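Local coordinates for penicillin binding protein 2X (Streptococcus thermophilus, PDB 5U47) that probably cross-links the peptides of septal peptidoglycan as a transpeptidase of the divisome, and binds penicillin, at residues T469-G477 / N500-T508; K520-V531 / M543-W553. The protein carries 1 engineered substitution. One frame throughout, in Å; residues are numbered along the deposited sequence. Where two conformers were deposited one is given.

Contact 1 of 2, residues T469-G477 / N500-T508. Engineered in segment 500-508: Thr503 (natural residue Ala). With ACT (acetate ion), chain D.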
loop_
_atom_site.group_PDB
_atom_site.type_symbol
_atom_site.label_atom_id
_atom_site.label_comp_id
_atom_site.label_asym_id
_atom_site.label_seq_id
_atom_site.Cartn_x
_atom_site.Cartn_y
_atom_site.Cartn_z
ATOM N N THR A 469 -6.604 5.378 -26.567
ATOM C CA THR A 469 -7.187 5.982 -25.376
ATOM C C THR A 469 -6.234 7.055 -24.822
ATOM O O THR A 469 -6.669 8.175 -24.540
ATOM C CB THR A 469 -7.510 4.929 -24.290
ATOM O OG1 THR A 469 -8.480 4.008 -24.796
ATOM C CG2 THR A 469 -8.078 5.585 -23.046
ATOM N N ARG A 470 -4.937 6.730 -24.736
ATOM C CA ARG A 470 -3.941 7.690 -24.231
ATOM C C ARG A 470 -3.848 8.927 -25.116
ATOM O O ARG A 470 -3.729 10.040 -24.612
ATOM C CB ARG A 470 -2.560 7.058 -24.071
ATOM C CG ARG A 470 -2.452 6.041 -22.926
ATOM C CD ARG A 470 -1.000 5.722 -22.575
ATOM N NE ARG A 470 -0.198 5.362 -23.749
ATOM C CZ ARG A 470 -0.178 4.165 -24.341
ATOM N NH1 ARG A 470 -0.929 3.147 -23.905
ATOM N NH2 ARG A 470 0.589 3.980 -25.408
ATOM N N ASN A 471 -3.918 8.734 -26.427
ATOM C CA ASN A 471 -3.881 9.865 -27.348
ATOM C C ASN A 471 -5.138 10.748 -27.190
ATOM O O ASN A 471 -5.020 11.968 -27.139
ATOM C CB ASN A 471 -3.695 9.416 -28.787
ATOM C CG ASN A 471 -3.623 10.595 -29.741
ATOM O OD1 ASN A 471 -2.803 11.497 -29.562
ATOM N ND2 ASN A 471 -4.499 10.612 -30.736
ATOM N N TYR A 472 -6.324 10.151 -27.082
ATOM C CA TYR A 472 -7.543 10.955 -26.864
ATOM C C TYR A 472 -7.440 11.741 -25.557
ATOM O O TYR A 472 -7.916 12.870 -25.466
ATOM C CB TYR A 472 -8.825 10.101 -26.875
ATOM C CG TYR A 472 -9.166 9.518 -28.231
ATOM C CD1 TYR A 472 -9.404 10.347 -29.318
ATOM C CD2 TYR A 472 -9.303 8.147 -28.418
ATOM C CE1 TYR A 472 -9.728 9.829 -30.568
ATOM C CE2 TYR A 472 -9.620 7.625 -29.658
ATOM C CZ TYR A 472 -9.834 8.472 -30.725
ATOM O OH TYR A 472 -10.155 7.956 -31.953
ATOM N N MET A 473 -6.790 11.149 -24.562
ATOM C CA MET A 473 -6.588 11.806 -23.254
ATOM C C MET A 473 -5.658 13.032 -23.291
ATOM O O MET A 473 -5.670 13.840 -22.357
ATOM C CB MET A 473 -6.098 10.788 -22.214
ATOM C CG MET A 473 -7.176 9.831 -21.740
ATOM S SD MET A 473 -6.539 8.448 -20.762
ATOM C CE MET A 473 -6.145 9.259 -19.219
ATOM N N ILE A 474 -4.846 13.181 -24.337
ATOM C CA ILE A 474 -4.008 14.382 -24.471
ATOM C C ILE A 474 -4.921 15.607 -24.642
ATOM O O ILE A 474 -4.687 16.676 -24.043
ATOM C CB ILE A 474 -3.037 14.290 -25.675
ATOM C CG1 ILE A 474 -1.960 13.216 -25.432
ATOM C CG2 ILE A 474 -2.383 15.643 -25.965
ATOM C CD1 ILE A 474 -1.084 12.938 -26.636
ATOM N N SER A 475 -5.967 15.440 -25.448
ATOM C CA SER A 475 -6.903 16.535 -25.734
ATOM C C SER A 475 -7.663 17.035 -24.523
ATOM O O SER A 475 -8.083 18.187 -24.495
ATOM C CB SER A 475 -7.872 16.166 -26.866
ATOM O OG SER A 475 -7.150 15.934 -28.056
ATOM N N VAL A 476 -7.858 16.183 -23.525
ATOM C CA VAL A 476 -8.493 16.639 -22.294
ATOM C C VAL A 476 -7.713 17.853 -21.774
ATOM O O VAL A 476 -8.292 18.791 -21.233
ATOM C CB VAL A 476 -8.492 15.528 -21.221
ATOM C CG1 VAL A 476 -8.977 16.076 -19.887
ATOM C CG2 VAL A 476 -9.353 14.358 -21.669
ATOM N N GLY A 477 -6.389 17.804 -21.931
ATOM C CA GLY A 477 -5.507 18.873 -21.503
ATOM C C GLY A 477 -5.239 19.964 -22.541
ATOM O O GLY A 477 -5.108 21.143 -22.171
ATOM N N ASN A 500 6.750 17.525 -22.491
ATOM C CA ASN A 500 6.109 16.256 -22.854
ATOM C C ASN A 500 4.625 16.406 -23.088
ATOM O O ASN A 500 3.979 17.288 -22.510
ATOM C CB ASN A 500 6.221 15.231 -21.711
ATOM C CG ASN A 500 7.597 14.651 -21.560
ATOM O OD1 ASN A 500 8.298 14.921 -20.586
ATOM N ND2 ASN A 500 7.994 13.848 -22.519
ATOM N N ASP A 501 4.088 15.520 -23.932
ATOM C CA ASP A 501 2.653 15.382 -24.091
ATOM C C ASP A 501 2.227 14.601 -22.846
ATOM O O ASP A 501 2.898 13.635 -22.447
ATOM C CB ASP A 501 2.282 14.569 -25.330
ATOM C CG ASP A 501 2.489 15.325 -26.628
ATOM O OD1 ASP A 501 2.411 16.580 -26.659
ATOM O OD2 ASP A 501 2.696 14.640 -27.642
ATOM N N VAL A 502 1.120 15.008 -22.243
ATOM C CA VAL A 502 0.649 14.373 -21.028
ATOM C C VAL A 502 -0.767 13.858 -21.243
ATOM O O VAL A 502 -1.651 14.578 -21.697
ATOM C CB VAL A 502 0.655 15.341 -19.832
ATOM C CG1 VAL A 502 0.459 14.571 -18.538
ATOM C CG2 VAL A 502 1.970 16.129 -19.759
ATOM N N THR A 503 -0.947 12.601 -20.908
ATOM C CA THR A 503 -2.222 11.893 -21.016
ATOM C C THR A 503 -2.969 12.128 -19.704
ATOM O O THR A 503 -2.523 11.684 -18.633
ATOM C CB THR A 503 -1.912 10.402 -21.288
ATOM O OG1 THR A 503 -1.703 10.246 -22.697
ATOM C CG2 THR A 503 -3.011 9.448 -20.818
ATOM N N VAL A 504 -4.091 12.845 -19.762
ATOM C CA VAL A 504 -4.817 13.154 -18.547
ATOM C C VAL A 504 -6.322 12.951 -18.657
ATOM O O VAL A 504 -6.882 12.973 -19.751
ATOM C CB VAL A 504 -4.557 14.614 -18.148
ATOM C CG1 VAL A 504 -3.064 14.851 -17.936
ATOM C CG2 VAL A 504 -5.075 15.564 -19.233
ATOM N N LYS A 505 -6.961 12.745 -17.508
ATOM C CA LYS A 505 -8.424 12.711 -17.415
ATOM C C LYS A 505 -8.805 13.161 -16.029
ATOM O O LYS A 505 -8.305 12.641 -15.031
ATOM C CB LYS A 505 -9.020 11.333 -17.694
ATOM C CG LYS A 505 -10.565 11.329 -17.698
ATOM C CD LYS A 505 -11.158 12.176 -18.835
ATOM C CE LYS A 505 -12.671 12.263 -18.766
ATOM N NZ LYS A 505 -13.144 13.283 -17.788
ATOM N N SER A 506 -9.710 14.115 -15.970
ATOM C CA SER A 506 -10.184 14.649 -14.730
ATOM C C SER A 506 -11.437 13.941 -14.364
ATOM O O SER A 506 -12.102 13.310 -15.200
ATOM C CB SER A 506 -10.556 16.137 -14.903
ATOM O OG SER A 506 -11.544 16.281 -15.922
ATOM N N GLY A 507 -11.818 14.127 -13.121
ATOM C CA GLY A 507 -13.049 13.597 -12.659
ATOM C C GLY A 507 -13.698 14.409 -11.562
ATOM O O GLY A 507 -13.042 15.109 -10.772
ATOM N N THR A 508 -15.018 14.344 -11.557
ATOM C CA THR A 508 -15.837 14.916 -10.518
ATOM C C THR A 508 -16.742 13.741 -10.235
ATOM O O THR A 508 -17.042 12.948 -11.154
ATOM C CB THR A 508 -16.669 16.128 -10.977
ATOM O OG1 THR A 508 -17.529 15.747 -12.057
ATOM C CG2 THR A 508 -15.763 17.264 -11.425
HETATM C C ACT D . -6.545 19.475 -29.439
HETATM O O ACT D . -6.795 18.262 -29.292
HETATM O OXT ACT D . -5.533 20.004 -28.926
HETATM C CH3 ACT D . -7.483 20.313 -30.265
HETATM O O HOH W 1 -2.434 17.020 -22.308
#

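Contact 2 of 2, residues K520-V531 / M543-W553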
loop_
_atom_site.group_PDB
_atom_site.type_symbol
_atom_site.label_atom_id
_atom_site.label_comp_id
_atom_site.label_asym_id
_atom_site.label_seq_id
_atom_site.Cartn_x
_atom_site.Cartn_y
_atom_site.Cartn_z
ATOM N N LYS A 520 -25.198 14.360 -2.154
ATOM C CA LYS A 520 -25.186 15.709 -1.576
ATOM C C LYS A 520 -25.316 16.726 -2.708
ATOM O O LYS A 520 -24.842 16.491 -3.824
ATOM C CB LYS A 520 -23.899 15.972 -0.798
ATOM C CG LYS A 520 -23.697 15.092 0.420
ATOM C CD LYS A 520 -22.366 15.409 1.080
ATOM C CE LYS A 520 -22.094 14.527 2.285
ATOM N NZ LYS A 520 -20.743 14.793 2.849
ATOM N N VAL A 521 -25.951 17.853 -2.410
ATOM C CA VAL A 521 -26.208 18.895 -3.418
ATOM C C VAL A 521 -25.375 20.180 -3.283
ATOM O O VAL A 521 -25.350 20.987 -4.209
ATOM C CB VAL A 521 -27.716 19.252 -3.463
ATOM C CG1 VAL A 521 -28.512 18.101 -4.068
ATOM C CG2 VAL A 521 -28.246 19.608 -2.076
ATOM N N GLY A 522 -24.678 20.359 -2.162
ATOM C CA GLY A 522 -23.889 21.576 -1.944
ATOM C C GLY A 522 -22.845 21.864 -3.013
ATOM O O GLY A 522 -22.405 20.960 -3.731
ATOM N N THR A 523 -22.454 23.135 -3.113
ATOM C CA THR A 523 -21.448 23.578 -4.083
ATOM C C THR A 523 -20.095 22.974 -3.710
ATOM O O THR A 523 -19.681 23.048 -2.551
ATOM C CB THR A 523 -21.329 25.116 -4.107
ATOM O OG1 THR A 523 -22.635 25.697 -4.251
ATOM C CG2 THR A 523 -20.417 25.576 -5.257
ATOM N N ASN A 524 -19.425 22.377 -4.698
ATOM C CA ASN A 524 -18.137 21.688 -4.504
ATOM C C ASN A 524 -18.224 20.508 -3.516
ATOM O O ASN A 524 -17.199 20.044 -3.009
ATOM C CB ASN A 524 -17.023 22.669 -4.087
ATOM C CG ASN A 524 -16.671 23.662 -5.183
ATOM O OD1 ASN A 524 -16.517 23.292 -6.355
ATOM N ND2 ASN A 524 -16.514 24.926 -4.802
ATOM N N GLU A 525 -19.431 19.998 -3.265
ATOM C CA GLU A 525 -19.590 18.867 -2.357
ATOM C C GLU A 525 -19.475 17.617 -3.256
ATOM O O GLU A 525 -20.419 16.852 -3.483
ATOM C CB GLU A 525 -20.907 18.995 -1.588
ATOM C CG GLU A 525 -20.802 18.583 -0.121
ATOM C CD GLU A 525 -21.911 19.176 0.729
ATOM O OE1 GLU A 525 -21.628 19.551 1.890
ATOM O OE2 GLU A 525 -23.059 19.297 0.230
ATOM N N THR A 526 -18.263 17.454 -3.766
ATOM C CA THR A 526 -17.919 16.423 -4.723
ATOM C C THR A 526 -16.552 15.852 -4.453
ATOM O O THR A 526 -15.788 16.393 -3.644
ATOM C CB THR A 526 -17.811 17.049 -6.140
ATOM O OG1 THR A 526 -16.928 18.192 -6.084
ATOM C CG2 THR A 526 -19.181 17.474 -6.666
ATOM N N LEU A 527 -16.268 14.747 -5.126
ATOM C CA LEU A 527 -14.974 14.126 -5.089
ATOM C C LEU A 527 -14.349 14.529 -6.403
ATOM O O LEU A 527 -14.893 14.210 -7.467
ATOM C CB LEU A 527 -15.083 12.608 -5.027
ATOM C CG LEU A 527 -13.717 11.925 -5.103
ATOM C CD1 LEU A 527 -12.896 12.161 -3.842
ATOM C CD2 LEU A 527 -13.890 10.442 -5.327
ATOM N N ASN A 528 -13.244 15.269 -6.331
ATOM C CA ASN A 528 -12.514 15.707 -7.522
ATOM C C ASN A 528 -11.231 14.912 -7.690
ATOM O O ASN A 528 -10.530 14.654 -6.714
ATOM C CB ASN A 528 -12.202 17.204 -7.414
ATOM C CG ASN A 528 -13.464 18.060 -7.356
ATOM O OD1 ASN A 528 -14.544 17.611 -7.697
ATOM N ND2 ASN A 528 -13.316 19.295 -6.955
ATOM N N SER A 529 -10.912 14.534 -8.919
ATOM C CA SER A 529 -9.743 13.700 -9.146
ATOM C C SER A 529 -9.125 13.875 -10.505
ATOM O O SER A 529 -9.713 14.483 -11.399
ATOM C CB SER A 529 -10.100 12.223 -8.920
ATOM O OG SER A 529 -11.043 11.728 -9.864
ATOM N N VAL A 530 -7.911 13.356 -10.651
ATOM C CA VAL A 530 -7.236 13.380 -11.932
ATOM C C VAL A 530 -6.258 12.215 -12.036
ATOM O O VAL A 530 -5.648 11.800 -11.024
ATOM C CB VAL A 530 -6.482 14.726 -12.155
ATOM C CG1 VAL A 530 -5.318 14.908 -11.186
ATOM C CG2 VAL A 530 -5.977 14.838 -13.576
ATOM N N VAL A 531 -6.153 11.657 -13.239
ATOM C CA VAL A 531 -5.129 10.669 -13.534
ATOM C C VAL A 531 -4.275 11.289 -14.623
ATOM O O VAL A 531 -4.816 11.968 -15.514
ATOM C CB VAL A 531 -5.676 9.316 -13.990
ATOM C CG1 VAL A 531 -6.539 9.432 -15.253
ATOM C CG2 VAL A 531 -4.525 8.341 -14.192
ATOM N N MET A 543 0.166 9.071 -12.212
ATOM C CA MET A 543 -0.141 9.752 -10.965
ATOM C C MET A 543 -1.653 9.887 -10.838
ATOM O O MET A 543 -2.345 10.214 -11.810
ATOM C CB MET A 543 0.544 11.107 -10.895
ATOM C CG MET A 543 0.386 11.768 -9.546
ATOM S SD MET A 543 1.475 13.192 -9.379
ATOM C CE MET A 543 1.225 13.528 -7.643
ATOM N N TYR A 544 -2.163 9.640 -9.642
ATOM C CA TYR A 544 -3.604 9.732 -9.366
ATOM C C TYR A 544 -3.802 10.563 -8.118
ATOM O O TYR A 544 -3.211 10.267 -7.067
ATOM C CB TYR A 544 -4.173 8.327 -9.202
ATOM C CG TYR A 544 -5.650 8.207 -8.899
ATOM C CD1 TYR A 544 -6.603 8.851 -9.680
ATOM C CD2 TYR A 544 -6.102 7.337 -7.927
ATOM C CE1 TYR A 544 -7.961 8.691 -9.439
ATOM C CE2 TYR A 544 -7.462 7.181 -7.673
ATOM C CZ TYR A 544 -8.386 7.849 -8.439
ATOM O OH TYR A 544 -9.738 7.692 -8.192
ATOM N N VAL A 545 -4.643 11.589 -8.227
ATOM C CA VAL A 545 -4.900 12.516 -7.131
ATOM C C VAL A 545 -6.383 12.667 -6.913
ATOM O O VAL A 545 -7.136 12.732 -7.893
ATOM C CB VAL A 545 -4.285 13.898 -7.448
ATOM C CG1 VAL A 545 -4.541 14.893 -6.323
ATOM C CG2 VAL A 545 -2.800 13.757 -7.700
ATOM N N THR A 546 -6.803 12.716 -5.644
ATOM C CA THR A 546 -8.196 12.913 -5.281
ATOM C C THR A 546 -8.286 13.907 -4.118
ATOM O O THR A 546 -7.366 14.024 -3.331
ATOM C CB THR A 546 -8.900 11.606 -4.820
ATOM O OG1 THR A 546 -8.487 11.259 -3.485
ATOM C CG2 THR A 546 -8.619 10.424 -5.782
ATOM N N VAL A 547 -9.393 14.634 -4.059
ATOM C CA VAL A 547 -9.714 15.543 -2.975
ATOM C C VAL A 547 -11.240 15.515 -2.827
ATOM O O VAL A 547 -11.980 15.663 -3.819
ATOM C CB VAL A 547 -9.186 16.989 -3.194
ATOM C CG1 VAL A 547 -9.729 17.601 -4.465
ATOM C CG2 VAL A 547 -9.526 17.870 -1.994
ATOM N N GLN A 548 -11.704 15.282 -1.601
ATOM C CA GLN A 548 -13.114 15.221 -1.310
ATOM C C GLN A 548 -13.588 16.522 -0.663
ATOM O O GLN A 548 -12.969 17.034 0.279
ATOM C CB GLN A 548 -13.440 14.021 -0.409
ATOM C CG GLN A 548 -14.932 13.856 -0.134
ATOM C CD GLN A 548 -15.300 12.590 0.620
ATOM O OE1 GLN A 548 -14.509 11.677 0.740
ATOM N NE2 GLN A 548 -16.529 12.545 1.138
ATOM N N GLU A 549 -14.699 17.032 -1.195
ATOM C CA GLU A 549 -15.375 18.229 -0.706
ATOM C C GLU A 549 -14.460 19.424 -0.449
ATOM O O GLU A 549 -14.376 19.928 0.668
ATOM C CB GLU A 549 -16.199 17.886 0.533
ATOM C CG GLU A 549 -17.275 16.850 0.253
ATOM C CD GLU A 549 -17.937 16.315 1.510
ATOM O OE1 GLU A 549 -18.320 17.122 2.373
ATOM O OE2 GLU A 549 -18.095 15.075 1.623
ATOM N N PRO A 550 -13.762 19.882 -1.498
ATOM C CA PRO A 550 -12.937 21.063 -1.367
ATOM C C PRO A 550 -13.808 22.309 -1.122
ATOM O O PRO A 550 -14.796 22.496 -1.831
ATOM C CB PRO A 550 -12.249 21.159 -2.726
ATOM C CG PRO A 550 -13.189 20.497 -3.675
ATOM C CD PRO A 550 -13.794 19.376 -2.886
ATOM N N LYS A 551 -13.477 23.106 -0.101
ATOM C CA LYS A 551 -14.194 24.364 0.161
ATOM C C LYS A 551 -14.057 25.303 -1.025
ATOM O O LYS A 551 -15.012 25.983 -1.387
ATOM C CB LYS A 551 -13.653 25.113 1.386
ATOM C CG LYS A 551 -14.392 24.904 2.697
ATOM C CD LYS A 551 -14.224 23.519 3.262
ATOM C CE LYS A 551 -14.935 23.402 4.601
ATOM N NZ LYS A 551 -14.889 22.010 5.131
ATOM N N THR A 552 -12.846 25.350 -1.582
ATOM C CA THR A 552 -12.502 26.193 -2.720
ATOM C C THR A 552 -12.004 25.264 -3.806
ATOM O O THR A 552 -11.151 24.405 -3.533
ATOM C CB THR A 552 -11.372 27.190 -2.355
ATOM O OG1 THR A 552 -11.695 27.874 -1.143
ATOM C CG2 THR A 552 -11.158 28.222 -3.462
ATOM N N TRP A 553 -12.531 25.399 -5.027
ATOM C CA TRP A 553 -12.103 24.510 -6.119
ATOM C C TRP A 553 -11.951 25.164 -7.486
ATOM O O TRP A 553 -12.730 26.013 -7.875
ATOM C CB TRP A 553 -13.051 23.311 -6.282
ATOM C CG TRP A 553 -12.534 22.409 -7.361
ATOM C CD1 TRP A 553 -13.055 22.218 -8.613
ATOM C CD2 TRP A 553 -11.327 21.665 -7.312
ATOM N NE1 TRP A 553 -12.254 21.363 -9.332
ATOM C CE2 TRP A 553 -11.185 21.009 -8.554
ATOM C CE3 TRP A 553 -10.352 21.473 -6.332
ATOM C CZ2 TRP A 553 -10.117 20.186 -8.832
ATOM C CZ3 TRP A 553 -9.285 20.650 -6.608
ATOM C CH2 TRP A 553 -9.179 20.005 -7.846
HETATM O O HOH W 2 -11.443 9.178 -9.629
#

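Contact 1 of 2, residues T469-G477 / N500-T508
This is a buried helix-against-strand contact in the transpeptidase domain, where helix 463-478 packs on strand 503-510, the outermost strand at one end of the five-stranded sheet. The two axes approach to 5.7 Å at 64°, and Ile474 meets Thr503 where the backbones are nearest. Here the strand bonds directly to the helix backbone: Val504 N donates to Met473 O at 3.2 Å, an almost straight bond (166° at the hydrogen) whose donor stands above the carbonyl plane. Thr503, an engineered residue that is alanine in the natural sequence, reaches the helix with both branches. Its OG1 lies 2.8 Å from Arg470 O and is also hydrogen-bonded to Ser536 OG. Its CG2, anti to the backbone N, touches Met473 CB at 3.6 Å, and the bend of the thioether at its last torsion (chi3 74°) also brings Met473 CE to 3.5 Å from this methyl. On the next turn Val476 sets CB and CG2 over Val504 O, each 3.4 Å away, while its CG2 also touches the aliphatic CD of Lys505. Just before the strand begins, a water donates to both Ile474 O and Val502 O, joining two backbone carbonyls that could not bond to each other. The Lys505 amine turns away from the helix, to Ser506 O at 2.8 Å and to Ser354 OG; with Ser295 and Lys298 this is consistent with the SxxK, SxN and KSG motifs of penicillin-binding enzymes, so helix 463-478 packs on the strand carrying the probable KSG motif. Helices 297-308 and 347-352 pack beside Met473 through Val299 and Phe351, strand 526-534 pairs with the strand's inner edge, and the Arg470 guanidinium binds the carbonyls of Ile426, Ser536 and Glu537.

Contact 2 of 2, residues K520-V531 / M543-W553
Strands 526-531 and 543-548 run antiparallel (167°, axes 4.7 Å apart), with Asn528-Val547 and Val530-Val545 as hydrogen-bonded pairs and Leu527-Gln548, Ser529-Thr546 and Val531-Tyr544 as non-hydrogen-bonded ones. Past the last of these pairs toward the open end of the hairpin, Glu549 N still donates to Thr526 O at 2.8 Å. Val530 and Val545 lie side by side on the face that packs on helix 558-572. Farther along this face, Asn528 meets Trp553 from the opposite direction: its ND2 stands 3.0 Å above the indole plane, over the centre, with the amide turned 50° from the ring. CB of Asn528 makes a CH-pi contact with the six-membered ring, 4.1 Å from its centroid. The Asn528 amide is anchored at its other end, since Thr526 OG1 donates to OD1. On the reverse face, with CG anti to its backbone N, Tyr544 turns a ring edge to Val530 O, while Thr546 CG2 lies over one face toward the rim. The tyrosine hydroxyl and Ser529 OG share water 2, and the same hydroxyl is hydrogen-bonded to Tyr291 OH. At the open end Asn524 sets CB 3.2 Å from Pro550 O and OD1 against Trp553 CB. There Glu549 OE2 accepts from Lys520 NZ, a salt bridge of 2.9 Å, and from Gln548 NE2 at 3.0 Å, the two donors arriving from opposite faces of the carboxylate. Glu525 OE1 comes within 4.1 Å of Glu549 OE1, with the two carboxylates perpendicular. The lysine probably offsets this like-charge proximity, although its poor order suggests a mobile bridge. Gripped from both faces, the Glu549 carboxylate probably stays charged even beside Glu525.

In the fold
Along the chain the contacts come in series, contact 1 closing before contact 2 opens. Between the two segments of contact 1 lie 22 residues with little regular structure, and the packing of helix 463-478 on strand 503-510 closes this loop. The chain then leaves the sheet and re-enters it as strand 526-534; contact 2 closes the shorter excursion to strand 541-548, a beta hairpin. Neither loop encloses or crosses the other, yet the two are joined laterally: strands 503-510 and 526-534 are neighbours, linked by probable hydrogen bonds from Gly507 N to Ser529 O and from Val531 N to Lys505 O. Together they tie helix 463-478 to the sheet's interior within the transpeptidase domain.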